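Side-chain contacts in 4-oxalmesaconate hydratase (Pseudomonas putida, PDB 5CGZ), which catalyses, with a bound zinc ion, the hydration of 4-carboxy-2-hydroxymuconate to 4-carboxy-4-hydroxy-2-oxoadipate, the third step of gallate degradation: residues A[12-17]-A[32-37]; A[77-82]-A[99-104]; A[115-118]-A[122-125]; A[154-159]-A[165-170]. One frame throughout, in Å; residues are numbered along the deposited sequence.

In the fold
Interactions 1 and 3 meet at the zinc: Asp13 and His123 both bind it, with Asp13 OD1 and His123 NE2 3.4 Å apart, and His10 and Glu44 complete the protein ligands. Interaction 4 reaches interaction 1 through Arg17, whose NH1 lies 3.0 Å from Glu158 O, and interaction 3 through the salt bridge of Lys116 NZ with Glu166 OE1, 3.3 Å long. Interaction 2 sits further out, the side chain of Phe81 about 14 Å from the zinc. Its centre is about 11 Å from that of interaction 1, and the two join where His33 ND1 lies 2.7 Å from Ser77 OG, across neighbouring parallel strands 31-36 and 76-80 of the Rossmann sheet.

Interaction 1: residues A[12-17]-A[32-37]; sequences ADFVWR and MHVVCL. With ZN (zinc ion), chain C.
Phe14 lays its ring across Val34, packing helix 13-27 against strand 31-36 within a beta-alpha-beta unit of the Rossmann fold. The tight part is here: Val34 CG1 makes a CH-pi contact over one face, 3.9 Å from the centroid of the Phe14 ring and 23° off its normal, while Val15 CG2 of the same helix sits over the opposite face. Phe14 has CG between its backbone N and carbonyl carbon (chi1 75°), the crowded position, and this sends the ring down onto the strand. Cys36 does not lie over a face: SG approaches obliquely, 4.7 Å from the centroid of the Phe14 ring, though only 3.7 Å from Phe14 CE1. A serine in place of Phe14 would probably leave a gap above Val34 and Cys36 and let the helix shift against the strand. Asp13, one residue earlier, turns instead to the zinc site, where water 1 is also bound, and its two carboxylate oxygens divide the work. Asp13 OD1 binds the zinc at 2.0 Å. Asp13 OD2 takes a salt bridge from Arg17 NE at 2.9 Å, nearly straight at 166°; NE comes from the anti side, tilted out of the carboxylate plane, while OD2 lies in the guanidinium plane.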
loop_
_atom_site.group_PDB
_atom_site.type_symbol
_atom_site.label_atom_id
_atom_site.label_comp_id
_atom_site.label_asym_id
_atom_site.label_seq_id
_atom_site.Cartn_x
_atom_site.Cartn_y
_atom_site.Cartn_z
ATOM N N ALA A 12 -29.402 4.679 10.660
ATOM C CA ALA A 12 -28.959 3.818 11.767
ATOM C C ALA A 12 -27.444 3.853 12.026
ATOM O O ALA A 12 -26.973 3.509 13.116
ATOM C CB ALA A 12 -29.401 2.378 11.523
ATOM N N ASP A 13 -26.682 4.273 11.030
ATOM C CA ASP A 13 -25.234 4.171 11.119
ATOM C C ASP A 13 -24.623 4.903 12.310
ATOM O O ASP A 13 -23.714 4.376 12.943
ATOM C CB ASP A 13 -24.607 4.668 9.822
ATOM C CG ASP A 13 -24.663 3.620 8.730
ATOM O OD1 ASP A 13 -25.223 3.898 7.650
ATOM O OD2 ASP A 13 -24.136 2.512 8.968
ATOM N N PHE A 14 -25.107 6.100 12.632
ATOM C CA PHE A 14 -24.479 6.838 13.719
ATOM C C PHE A 14 -24.701 6.116 15.045
ATOM O O PHE A 14 -23.921 6.286 15.977
ATOM C CB PHE A 14 -24.984 8.298 13.792
ATOM C CG PHE A 14 -26.382 8.457 14.351
ATOM C CD1 PHE A 14 -27.491 8.423 13.515
ATOM C CD2 PHE A 14 -26.579 8.690 15.706
ATOM C CE1 PHE A 14 -28.782 8.590 14.027
ATOM C CE2 PHE A 14 -27.866 8.857 16.232
ATOM C CZ PHE A 14 -28.971 8.806 15.390
ATOM N N VAL A 15 -25.743 5.292 15.124
ATOM C CA VAL A 15 -26.015 4.568 16.365
ATOM C C VAL A 15 -25.022 3.414 16.544
ATOM O O VAL A 15 -24.373 3.320 17.578
ATOM C CB VAL A 15 -27.474 4.032 16.415
ATOM C CG1 VAL A 15 -27.703 3.204 17.679
ATOM C CG2 VAL A 15 -28.463 5.191 16.359
ATOM N N TRP A 16 -24.879 2.557 15.535
ATOM C CA TRP A 16 -23.931 1.441 15.631
ATOM C C TRP A 16 -22.492 1.907 15.817
ATOM O O TRP A 16 -21.735 1.324 16.600
ATOM C CB TRP A 16 -23.968 0.553 14.383
ATOM C CG TRP A 16 -25.314 0.089 13.910
ATOM C CD1 TRP A 16 -25.877 0.332 12.688
ATOM C CD2 TRP A 16 -26.246 -0.734 14.625
ATOM N NE1 TRP A 16 -27.108 -0.280 12.605
ATOM C CE2 TRP A 16 -27.359 -0.937 13.779
ATOM C CE3 TRP A 16 -26.248 -1.320 15.896
ATOM C CZ2 TRP A 16 -28.466 -1.693 14.167
ATOM C CZ3 TRP A 16 -27.346 -2.074 16.279
ATOM C CH2 TRP A 16 -28.441 -2.250 15.418
ATOM N N ARG A 17 -22.117 2.954 15.087
ATOM C CA ARG A 17 -20.703 3.275 14.860
ATOM C C ARG A 17 -20.193 4.482 15.632
ATOM O O ARG A 17 -18.983 4.647 15.772
ATOM C CB ARG A 17 -20.460 3.512 13.358
ATOM C CG ARG A 17 -21.046 2.416 12.509
ATOM C CD ARG A 17 -20.728 2.500 11.019
ATOM N NE ARG A 17 -21.706 1.636 10.368
ATOM C CZ ARG A 17 -21.667 0.308 10.427
ATOM N NH1 ARG A 17 -20.659 -0.305 11.045
ATOM N NH2 ARG A 17 -22.623 -0.401 9.854
ATOM N N MET A 32 -23.570 17.989 20.247
ATOM C CA MET A 32 -23.362 17.003 19.203
ATOM C C MET A 32 -24.495 17.072 18.193
ATOM O O MET A 32 -25.661 16.976 18.563
ATOM C CB MET A 32 -23.264 15.600 19.805
ATOM C CG MET A 32 -22.073 15.413 20.758
ATOM S SD MET A 32 -20.474 15.724 19.961
ATOM C CE MET A 32 -20.567 14.575 18.576
ATOM N N HIS A 33 -24.148 17.246 16.920
ATOM C CA HIS A 33 -25.148 17.264 15.853
ATOM C C HIS A 33 -24.928 16.137 14.847
ATOM O O HIS A 33 -23.803 15.906 14.392
ATOM C CB HIS A 33 -25.135 18.606 15.116
ATOM C CG HIS A 33 -26.234 18.737 14.106
ATOM N ND1 HIS A 33 -27.571 18.667 14.447
ATOM C CD2 HIS A 33 -26.200 18.911 12.761
ATOM C CE1 HIS A 33 -28.310 18.800 13.359
ATOM N NE2 HIS A 33 -27.502 18.949 12.320
ATOM N N VAL A 34 -26.009 15.460 14.485
ATOM C CA VAL A 34 -25.963 14.370 13.522
ATOM C C VAL A 34 -26.730 14.736 12.253
ATOM O O VAL A 34 -27.891 15.156 12.316
ATOM C CB VAL A 34 -26.554 13.077 14.118
ATOM C CG1 VAL A 34 -26.589 11.950 13.083
ATOM C CG2 VAL A 34 -25.755 12.651 15.333
ATOM N N VAL A 35 -26.074 14.594 11.105
ATOM C CA VAL A 35 -26.768 14.629 9.824
ATOM C C VAL A 35 -26.914 13.204 9.285
ATOM O O VAL A 35 -25.912 12.516 9.072
ATOM C CB VAL A 35 -26.031 15.475 8.771
ATOM C CG1 VAL A 35 -26.712 15.331 7.413
ATOM C CG2 VAL A 35 -25.963 16.935 9.186
ATOM N N CYS A 36 -28.156 12.767 9.080
ATOM C CA CYS A 36 -28.445 11.518 8.376
ATOM C C CYS A 36 -28.808 11.827 6.935
ATOM O O CYS A 36 -29.863 12.402 6.672
ATOM C CB CYS A 36 -29.588 10.760 9.040
ATOM S SG CYS A 36 -29.287 10.285 10.742
ATOM N N LEU A 37 -27.947 11.447 5.999
ATOM C CA LEU A 37 -28.159 11.825 4.607
ATOM C C LEU A 37 -29.387 11.120 4.031
ATOM O O LEU A 37 -30.108 11.686 3.204
ATOM C CB LEU A 37 -26.914 11.521 3.766
ATOM C CG LEU A 37 -25.658 12.323 4.138
ATOM C CD1 LEU A 37 -24.430 11.796 3.401
ATOM C CD2 LEU A 37 -25.851 13.809 3.862
HETATM ZN ZN ZN C . -25.280 2.441 6.287
HETATM O O HOH W 1 -25.238 0.237 7.449
#

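Interaction 2: residues A[77-82]-A[99-104]; sequences SVEFFD and ADVYRR
Glu79 and Arg104 reach for each other from opposite directions and meet in a salt bridge, with NH2 of Arg104 giving a hydrogen bond to OE1 of Glu79 at 2.8 Å. The bond is bent, 140° at the hydrogen. It uses the syn side of the carboxylate and lies close to the guanidinium plane, although the two flat groups are turned 37° from one another. Water 2 closes a second path beside it, donating a hydrogen bond to Glu79 OE2 at 2.6 Å and accepting one from Arg104 NH1 at 3.1 Å, so both carboxylate oxygens are engaged. OE1 is in fact shared, since NE2 of His33 also hydrogen-bonds to it, and the other ring nitrogen of His33 pairs with Ser77 OG. Arg104 runs out extended, then bends at chi3 (79°), which turns the guanidinium toward the strand; its NH2 has a further partner in a glycerol, probably from the crystallisation liquor. The contact joins strand 76-80, the outermost parallel strand on this side of the Rossmann sheet, to helix 92-105, which carries the chain over the sheet to strand 110-112. Beside the polar pair Val101 supplies the apolar part: its CG2 comes 3.6 Å from Glu79 OE1 and meets the edge of the Phe81 ring, 3.9 Å from CZ. Glu79 OE2 lies at that same ring's edge, near its plane. Arg97 makes a cation-pi contact with Phe81, and its NH1 hydrogen-bonds to the Phe81 carbonyl oxygen.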
loop_
_atom_site.group_PDB
_atom_site.type_symbol
_atom_site.label_atom_id
_atom_site.label_comp_id
_atom_site.label_asym_id
_atom_site.label_seq_id
_atom_site.Cartn_x
_atom_site.Cartn_y
_atom_site.Cartn_z
ATOM N N SER A 77 -28.501 16.375 18.710
ATOM C CA SER A 77 -29.558 16.781 17.798
ATOM C C SER A 77 -29.339 16.043 16.482
ATOM O O SER A 77 -28.223 15.595 16.199
ATOM C CB SER A 77 -29.564 18.295 17.593
ATOM O OG SER A 77 -28.326 18.752 17.076
ATOM N N VAL A 78 -30.393 15.896 15.686
ATOM C CA VAL A 78 -30.290 15.168 14.423
ATOM C C VAL A 78 -31.165 15.804 13.344
ATOM O O VAL A 78 -32.273 16.265 13.622
ATOM C CB VAL A 78 -30.681 13.683 14.601
ATOM C CG1 VAL A 78 -32.089 13.569 15.158
ATOM C CG2 VAL A 78 -30.548 12.923 13.274
ATOM N N GLU A 79 -30.653 15.859 12.119
ATOM C CA GLU A 79 -31.464 16.311 10.994
ATOM C C GLU A 79 -31.349 15.310 9.856
ATOM O O GLU A 79 -30.398 14.520 9.805
ATOM C CB GLU A 79 -31.052 17.714 10.536
ATOM C CG GLU A 79 -29.732 17.786 9.807
ATOM C CD GLU A 79 -29.345 19.213 9.451
ATOM O OE1 GLU A 79 -28.465 19.789 10.134
ATOM O OE2 GLU A 79 -29.914 19.760 8.486
ATOM N N PHE A 80 -32.320 15.349 8.947
ATOM C CA PHE A 80 -32.438 14.350 7.893
ATOM C C PHE A 80 -32.470 14.990 6.505
ATOM O O PHE A 80 -33.424 15.687 6.177
ATOM C CB PHE A 80 -33.702 13.513 8.130
ATOM C CG PHE A 80 -33.755 12.893 9.496
ATOM C CD1 PHE A 80 -33.125 11.681 9.747
ATOM C CD2 PHE A 80 -34.412 13.531 10.538
ATOM C CE1 PHE A 80 -33.159 11.110 11.007
ATOM C CE2 PHE A 80 -34.452 12.963 11.801
ATOM C CZ PHE A 80 -33.823 11.750 12.035
ATOM N N PHE A 81 -31.435 14.773 5.694
ATOM C CA PHE A 81 -31.418 15.357 4.356
ATOM C C PHE A 81 -32.376 14.628 3.420
ATOM O O PHE A 81 -32.802 15.192 2.414
ATOM C CB PHE A 81 -30.013 15.334 3.738
ATOM C CG PHE A 81 -29.122 16.456 4.187
ATOM C CD1 PHE A 81 -29.402 17.174 5.341
ATOM C CD2 PHE A 81 -27.996 16.794 3.446
ATOM C CE1 PHE A 81 -28.568 18.205 5.752
ATOM C CE2 PHE A 81 -27.163 17.819 3.849
ATOM C CZ PHE A 81 -27.446 18.526 5.009
ATOM N N ASP A 82 -32.673 13.369 3.731
ATOM C CA ASP A 82 -33.570 12.551 2.914
ATOM C C ASP A 82 -33.235 12.554 1.417
ATOM O O ASP A 82 -34.099 12.866 0.590
ATOM C CB ASP A 82 -35.018 13.019 3.116
ATOM C CG ASP A 82 -36.042 12.061 2.506
ATOM O OD1 ASP A 82 -35.746 10.855 2.361
ATOM O OD2 ASP A 82 -37.148 12.519 2.163
ATOM N N ALA A 99 -22.278 22.011 3.641
ATOM C CA ALA A 99 -21.369 23.103 3.990
ATOM C C ALA A 99 -22.055 24.108 4.914
ATOM O O ALA A 99 -21.420 24.665 5.815
ATOM C CB ALA A 99 -20.847 23.804 2.739
ATOM N N ASP A 100 -23.348 24.342 4.693
ATOM C CA ASP A 100 -24.101 25.245 5.564
ATOM C C ASP A 100 -24.246 24.667 6.976
ATOM O O ASP A 100 -24.217 25.410 7.955
ATOM C CB ASP A 100 -25.480 25.547 4.969
ATOM C CG ASP A 100 -25.397 26.359 3.672
ATOM O OD1 ASP A 100 -24.336 26.972 3.398
ATOM O OD2 ASP A 100 -26.400 26.383 2.928
ATOM N N VAL A 101 -24.403 23.350 7.089
ATOM C CA VAL A 101 -24.419 22.730 8.412
ATOM C C VAL A 101 -23.093 23.000 9.119
ATOM O O VAL A 101 -23.077 23.361 10.299
ATOM C CB VAL A 101 -24.687 21.214 8.335
ATOM C CG1 VAL A 101 -24.542 20.565 9.715
ATOM C CG2 VAL A 101 -26.087 20.966 7.767
ATOM N N TYR A 102 -21.983 22.838 8.397
ATOM C CA TYR A 102 -20.659 23.124 8.953
ATOM C C TYR A 102 -20.561 24.563 9.443
ATOM O O TYR A 102 -20.058 24.823 10.538
ATOM C CB TYR A 102 -19.560 22.885 7.915
ATOM C CG TYR A 102 -18.973 21.483 7.863
ATOM C CD1 TYR A 102 -17.896 21.125 8.672
ATOM C CD2 TYR A 102 -19.457 20.535 6.960
ATOM C CE1 TYR A 102 -17.332 19.844 8.605
ATOM C CE2 TYR A 102 -18.896 19.250 6.881
ATOM C CZ TYR A 102 -17.837 18.916 7.708
ATOM O OH TYR A 102 -17.285 17.656 7.637
ATOM N N ARG A 103 -21.013 25.499 8.612
ATOM C CA ARG A 103 -20.930 26.919 8.954
ATOM C C ARG A 103 -21.753 27.225 10.216
ATOM O O ARG A 103 -21.353 28.036 11.046
ATOM C CB ARG A 103 -21.396 27.780 7.772
ATOM C CG ARG A 103 -20.410 27.861 6.594
ATOM C CD ARG A 103 -19.290 28.823 6.906
ATOM N NE ARG A 103 -18.252 28.908 5.881
ATOM C CZ ARG A 103 -18.276 29.736 4.836
ATOM N NH1 ARG A 103 -19.312 30.549 4.643
ATOM N NH2 ARG A 103 -17.258 29.746 3.975
ATOM N N ARG A 104 -22.888 26.554 10.366
ATOM C CA ARG A 104 -23.760 26.768 11.521
ATOM C C ARG A 104 -23.241 26.079 12.787
ATOM O O ARG A 104 -23.223 26.661 13.866
ATOM C CB ARG A 104 -25.172 26.271 11.200
ATOM C CG ARG A 104 -26.171 26.464 12.321
ATOM C CD ARG A 104 -27.542 25.912 11.942
ATOM N NE ARG A 104 -27.619 24.455 12.064
ATOM C CZ ARG A 104 -27.807 23.624 11.040
ATOM N NH1 ARG A 104 -27.934 24.100 9.803
ATOM N NH2 ARG A 104 -27.870 22.314 11.251
HETATM O O HOH W 2 -29.412 22.213 7.792
#

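Interaction 3: residues A[115-118]-A[122-125]; sequences LKDP and DHPL. With ZN (zinc ion), chain C.
Leu115 sets its carbonyl oxygen against the ring of Pro124, 3.3 Å from CB, in the loop that leads from Rossmann strand 110-112 into zinc-bearing helix 122-138. Its side chain begins by pointing away from the helix, but CD2 comes back to lie 4.0 Å from Pro124 O. Past Lys116, whose NZ turns off to a salt bridge with Glu166, the loop continues along the same proline: Asp117 N is 3.8 Å from Pro124 CG, and that N also hydrogen-bonds to a glycerol, probably from the crystallisation liquor. Asp117 carries the motif of the contact, a His-carboxylate hydrogen bond to a zinc ligand. With CG opposite its backbone N (chi1 -169°), Asp117 OD2 is brought to the edge of the His123 ring and accepts a bond from ND1 at 2.8 Å, 157° at the hydrogen. The donor arrives on the anti side and 32° out of the carboxylate plane. OD1 is taken by the backbone N of Tyr119. An alanine at Asp117 would leave ND1 without this acceptor, and the imidazole would probably be held less firmly in its rotation. Across that ring, His123 NE2 binds the zinc at 2.2 Å.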
loop_
_atom_site.group_PDB
_atom_site.type_symbol
_atom_site.label_atom_id
_atom_site.label_comp_id
_atom_site.label_asym_id
_atom_site.label_seq_id
_atom_site.Cartn_x
_atom_site.Cartn_y
_atom_site.Cartn_z
ATOM N N LEU A 115 -13.513 5.406 3.718
ATOM C CA LEU A 115 -13.496 5.847 2.319
ATOM C C LEU A 115 -13.552 4.682 1.333
ATOM O O LEU A 115 -13.741 4.887 0.143
ATOM C CB LEU A 115 -12.258 6.710 2.040
ATOM C CG LEU A 115 -12.532 8.210 2.252
ATOM C CD1 LEU A 115 -11.379 9.078 1.809
ATOM C CD2 LEU A 115 -13.812 8.621 1.513
ATOM N N LYS A 116 -13.385 3.461 1.828
ATOM C CA LYS A 116 -13.631 2.281 1.012
ATOM C C LYS A 116 -14.636 1.396 1.727
ATOM O O LYS A 116 -14.636 1.311 2.958
ATOM C CB LYS A 116 -12.341 1.505 0.735
ATOM C CG LYS A 116 -11.316 2.296 -0.063
ATOM C CD LYS A 116 -10.147 1.411 -0.487
ATOM C CE LYS A 116 -9.145 2.167 -1.361
ATOM N NZ LYS A 116 -8.126 1.250 -1.967
ATOM N N ASP A 117 -15.495 0.743 0.950
ATOM C CA ASP A 117 -16.489 -0.163 1.503
ATOM C C ASP A 117 -17.075 -0.995 0.375
ATOM O O ASP A 117 -18.003 -0.558 -0.310
ATOM C CB ASP A 117 -17.587 0.615 2.225
ATOM C CG ASP A 117 -18.503 -0.283 3.045
ATOM O OD1 ASP A 117 -18.620 -1.495 2.740
ATOM O OD2 ASP A 117 -19.105 0.236 4.006
ATOM N N PRO A 118 -16.520 -2.195 0.170
ATOM C CA PRO A 118 -16.997 -3.069 -0.910
ATOM C C PRO A 118 -18.398 -3.632 -0.641
ATOM O O PRO A 118 -18.953 -4.308 -1.503
ATOM C CB PRO A 118 -15.942 -4.188 -0.959
ATOM C CG PRO A 118 -15.194 -4.114 0.337
ATOM C CD PRO A 118 -15.298 -2.699 0.826
ATOM N N ASP A 122 -22.853 3.623 -0.672
ATOM C CA ASP A 122 -23.343 4.850 -0.043
ATOM C C ASP A 122 -22.390 5.361 1.051
ATOM O O ASP A 122 -22.314 6.563 1.321
ATOM C CB ASP A 122 -24.729 4.632 0.570
ATOM C CG ASP A 122 -25.804 4.330 -0.466
ATOM O OD1 ASP A 122 -25.532 4.355 -1.690
ATOM O OD2 ASP A 122 -26.945 4.071 -0.038
ATOM N N HIS A 123 -21.677 4.448 1.698
ATOM C CA HIS A 123 -20.891 4.837 2.868
ATOM C C HIS A 123 -19.732 5.770 2.519
ATOM O O HIS A 123 -19.636 6.851 3.096
ATOM C CB HIS A 123 -20.395 3.592 3.603
ATOM C CG HIS A 123 -21.476 2.893 4.363
ATOM N ND1 HIS A 123 -21.323 1.629 4.897
ATOM C CD2 HIS A 123 -22.732 3.284 4.685
ATOM C CE1 HIS A 123 -22.437 1.274 5.509
ATOM N NE2 HIS A 123 -23.310 2.262 5.396
ATOM N N PRO A 124 -18.864 5.379 1.560
ATOM C CA PRO A 124 -17.794 6.318 1.180
ATOM C C PRO A 124 -18.332 7.633 0.601
ATOM O O PRO A 124 -17.711 8.679 0.792
ATOM C CB PRO A 124 -16.992 5.538 0.117
ATOM C CG PRO A 124 -17.286 4.090 0.405
ATOM C CD PRO A 124 -18.728 4.081 0.869
ATOM N N LEU A 125 -19.461 7.590 -0.103
ATOM C CA LEU A 125 -20.023 8.828 -0.633
ATOM C C LEU A 125 -20.304 9.808 0.510
ATOM O O LEU A 125 -19.996 10.992 0.413
ATOM C CB LEU A 125 -21.298 8.562 -1.428
ATOM C CG LEU A 125 -22.041 9.826 -1.887
ATOM C CD1 LEU A 125 -21.134 10.735 -2.718
ATOM C CD2 LEU A 125 -23.287 9.439 -2.677
HETATM ZN ZN ZN C . -25.280 2.441 6.287
HETATM O O HOH W 1 -25.238 0.237 7.449
#

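Interaction 4: residues A[154-159]-A[165-170]; sequences VYAFEP and CEWRPD
Trp167 spreads one face of its indole over the backbone of Glu158 and the ring of Pro159, in a double CH-pi contact where strand 154-157 of the Rossmann sheet gives way to loop. Pro159 CD lies almost directly above the five-membered ring of Trp167, 3.6 Å from its centroid and 12° off the normal; Glu158 CA sits over the six-membered ring, 3.9 Å from that centroid. The Glu158 side chain itself meets the far rim of the indole, its CB 3.6 Å from Trp167 CH2. The indole reaches this place because Trp167 CG stands opposite the backbone N (chi1 175°). At the edge Trp167 NE1 donates a hydrogen bond to Ala156 O, 3.0 Å away with an angle of 159° at the hydrogen. Ala156 O lies in the indole plane, but NE1 stands well above the plane of the carbonyl group. Ala156 CB adds an apolar touch, 4.0 Å from Trp167 CD1. Beside these CH-pi contacts, Cys165 SG lies 3.7 Å from Pro159 CB, so Cys165 packs against the same proline.

Further out, Pro169 N lies over the opposite indole face, and Arg206 of helix 193-212 touches both Trp167 and Pro169. Arg206 also forms a salt bridge with Glu158 OE2, tying down the carboxylate whose chain runs past the indole. Gln164 of a neighbouring subunit hydrogen-bonds to Arg168 NH2 through OE1 and to Pro169 O through NE2.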
loop_
_atom_site.group_PDB
_atom_site.type_symbol
_atom_site.label_atom_id
_atom_site.label_comp_id
_atom_site.label_asym_id
_atom_site.label_seq_id
_atom_site.Cartn_x
_atom_site.Cartn_y
_atom_site.Cartn_z
ATOM N N VAL A 154 -11.108 14.997 11.128
ATOM C CA VAL A 154 -12.135 14.130 10.575
ATOM C C VAL A 154 -11.726 12.676 10.846
ATOM O O VAL A 154 -10.559 12.321 10.692
ATOM C CB VAL A 154 -12.317 14.361 9.064
ATOM C CG1 VAL A 154 -13.372 13.403 8.492
ATOM C CG2 VAL A 154 -12.689 15.820 8.776
ATOM N N TYR A 155 -12.678 11.849 11.263
ATOM C CA TYR A 155 -12.403 10.446 11.553
ATOM C C TYR A 155 -13.397 9.547 10.853
ATOM O O TYR A 155 -14.577 9.881 10.763
ATOM C CB TYR A 155 -12.489 10.149 13.053
ATOM C CG TYR A 155 -11.617 10.987 13.962
ATOM C CD1 TYR A 155 -12.072 12.208 14.454
ATOM C CD2 TYR A 155 -10.364 10.536 14.368
ATOM C CE1 TYR A 155 -11.292 12.975 15.306
ATOM C CE2 TYR A 155 -9.569 11.295 15.231
ATOM C CZ TYR A 155 -10.046 12.515 15.695
ATOM O OH TYR A 155 -9.289 13.285 16.555
ATOM N N ALA A 156 -12.933 8.389 10.398
ATOM C CA ALA A 156 -13.835 7.347 9.929
ATOM C C ALA A 156 -14.113 6.407 11.087
ATOM O O ALA A 156 -13.173 5.852 11.672
ATOM C CB ALA A 156 -13.236 6.592 8.749
ATOM N N PHE A 157 -15.390 6.245 11.446
ATOM C CA PHE A 157 -15.732 5.275 12.482
ATOM C C PHE A 157 -15.748 3.868 11.859
ATOM O O PHE A 157 -15.543 3.714 10.646
ATOM C CB PHE A 157 -17.069 5.619 13.182
ATOM C CG PHE A 157 -18.174 6.071 12.256
ATOM C CD1 PHE A 157 -18.496 5.353 11.109
ATOM C CD2 PHE A 157 -18.929 7.207 12.566
ATOM C CE1 PHE A 157 -19.541 5.775 10.270
ATOM C CE2 PHE A 157 -19.963 7.626 11.745
ATOM C CZ PHE A 157 -20.270 6.914 10.592
ATOM N N GLU A 158 -15.959 2.845 12.687
ATOM C CA GLU A 158 -15.686 1.466 12.277
ATOM C C GLU A 158 -16.726 0.888 11.313
ATOM O O GLU A 158 -17.917 0.858 11.616
ATOM C CB GLU A 158 -15.579 0.558 13.504
ATOM C CG GLU A 158 -15.245 -0.904 13.124
ATOM C CD GLU A 158 -14.729 -1.734 14.296
ATOM O OE1 GLU A 158 -14.399 -1.159 15.363
ATOM O OE2 GLU A 158 -14.644 -2.967 14.146
ATOM N N PRO A 159 -16.277 0.424 10.135
ATOM C CA PRO A 159 -17.229 -0.256 9.242
ATOM C C PRO A 159 -17.491 -1.690 9.693
ATOM O O PRO A 159 -16.773 -2.227 10.550
ATOM C CB PRO A 159 -16.543 -0.209 7.876
ATOM C CG PRO A 159 -15.101 0.012 8.149
ATOM C CD PRO A 159 -14.951 0.606 9.528
ATOM N N CYS A 165 -12.488 -3.264 4.273
ATOM C CA CYS A 165 -12.545 -1.843 3.934
ATOM C C CYS A 165 -11.180 -1.165 3.990
ATOM O O CYS A 165 -11.082 0.039 3.770
ATOM C CB CYS A 165 -13.511 -1.110 4.868
ATOM S SG CYS A 165 -15.220 -1.664 4.707
ATOM N N GLU A 166 -10.136 -1.932 4.301
ATOM C CA GLU A 166 -8.786 -1.382 4.469
ATOM C C GLU A 166 -8.762 -0.254 5.507
ATOM O O GLU A 166 -8.077 0.757 5.361
ATOM C CB GLU A 166 -8.240 -0.904 3.124
ATOM C CG GLU A 166 -8.068 -2.058 2.126
ATOM C CD GLU A 166 -7.852 -1.589 0.693
ATOM O OE1 GLU A 166 -7.075 -0.638 0.482
ATOM O OE2 GLU A 166 -8.471 -2.173 -0.223
ATOM N N TRP A 167 -9.510 -0.464 6.577
ATOM C CA TRP A 167 -9.647 0.512 7.640
ATOM C C TRP A 167 -8.828 0.041 8.838
ATOM O O TRP A 167 -8.845 -1.140 9.188
ATOM C CB TRP A 167 -11.130 0.665 7.986
ATOM C CG TRP A 167 -11.493 1.553 9.147
ATOM C CD1 TRP A 167 -11.856 2.877 9.087
ATOM C CD2 TRP A 167 -11.598 1.171 10.528
ATOM N NE1 TRP A 167 -12.172 3.334 10.346
ATOM C CE2 TRP A 167 -12.020 2.316 11.244
ATOM C CE3 TRP A 167 -11.382 -0.021 11.223
ATOM C CZ2 TRP A 167 -12.223 2.296 12.627
ATOM C CZ3 TRP A 167 -11.588 -0.036 12.598
ATOM C CH2 TRP A 167 -12.003 1.114 13.284
ATOM N N ARG A 168 -8.088 0.958 9.444
ATOM C CA ARG A 168 -7.304 0.647 10.629
ATOM C C ARG A 168 -7.581 1.696 11.699
ATOM O O ARG A 168 -7.464 2.883 11.433
ATOM C CB ARG A 168 -5.797 0.612 10.309
ATOM C CG ARG A 168 -4.923 0.412 11.564
ATOM C CD ARG A 168 -3.419 0.465 11.268
ATOM N NE ARG A 168 -2.922 1.829 11.065
ATOM C CZ ARG A 168 -2.498 2.652 12.033
ATOM N NH1 ARG A 168 -2.057 3.865 11.706
ATOM N NH2 ARG A 168 -2.509 2.286 13.321
ATOM N N PRO A 169 -7.939 1.272 12.914
ATOM C CA PRO A 169 -8.132 2.323 13.923
ATOM C C PRO A 169 -6.785 2.842 14.408
ATOM O O PRO A 169 -6.009 2.047 14.917
ATOM C CB PRO A 169 -8.893 1.603 15.044
ATOM C CG PRO A 169 -8.454 0.151 14.928
ATOM C CD PRO A 169 -8.133 -0.090 13.452
ATOM N N ASP A 170 -6.490 4.125 14.217
ATOM C CA ASP A 170 -5.267 4.705 14.777
ATOM C C ASP A 170 -5.609 5.429 16.086
ATOM O O ASP A 170 -4.733 5.956 16.777
ATOM C CB ASP A 170 -4.591 5.661 13.781
ATOM C CG ASP A 170 -5.522 6.788 13.312
ATOM O OD1 ASP A 170 -6.197 7.418 14.146
ATOM O OD2 ASP A 170 -5.584 7.044 12.102
#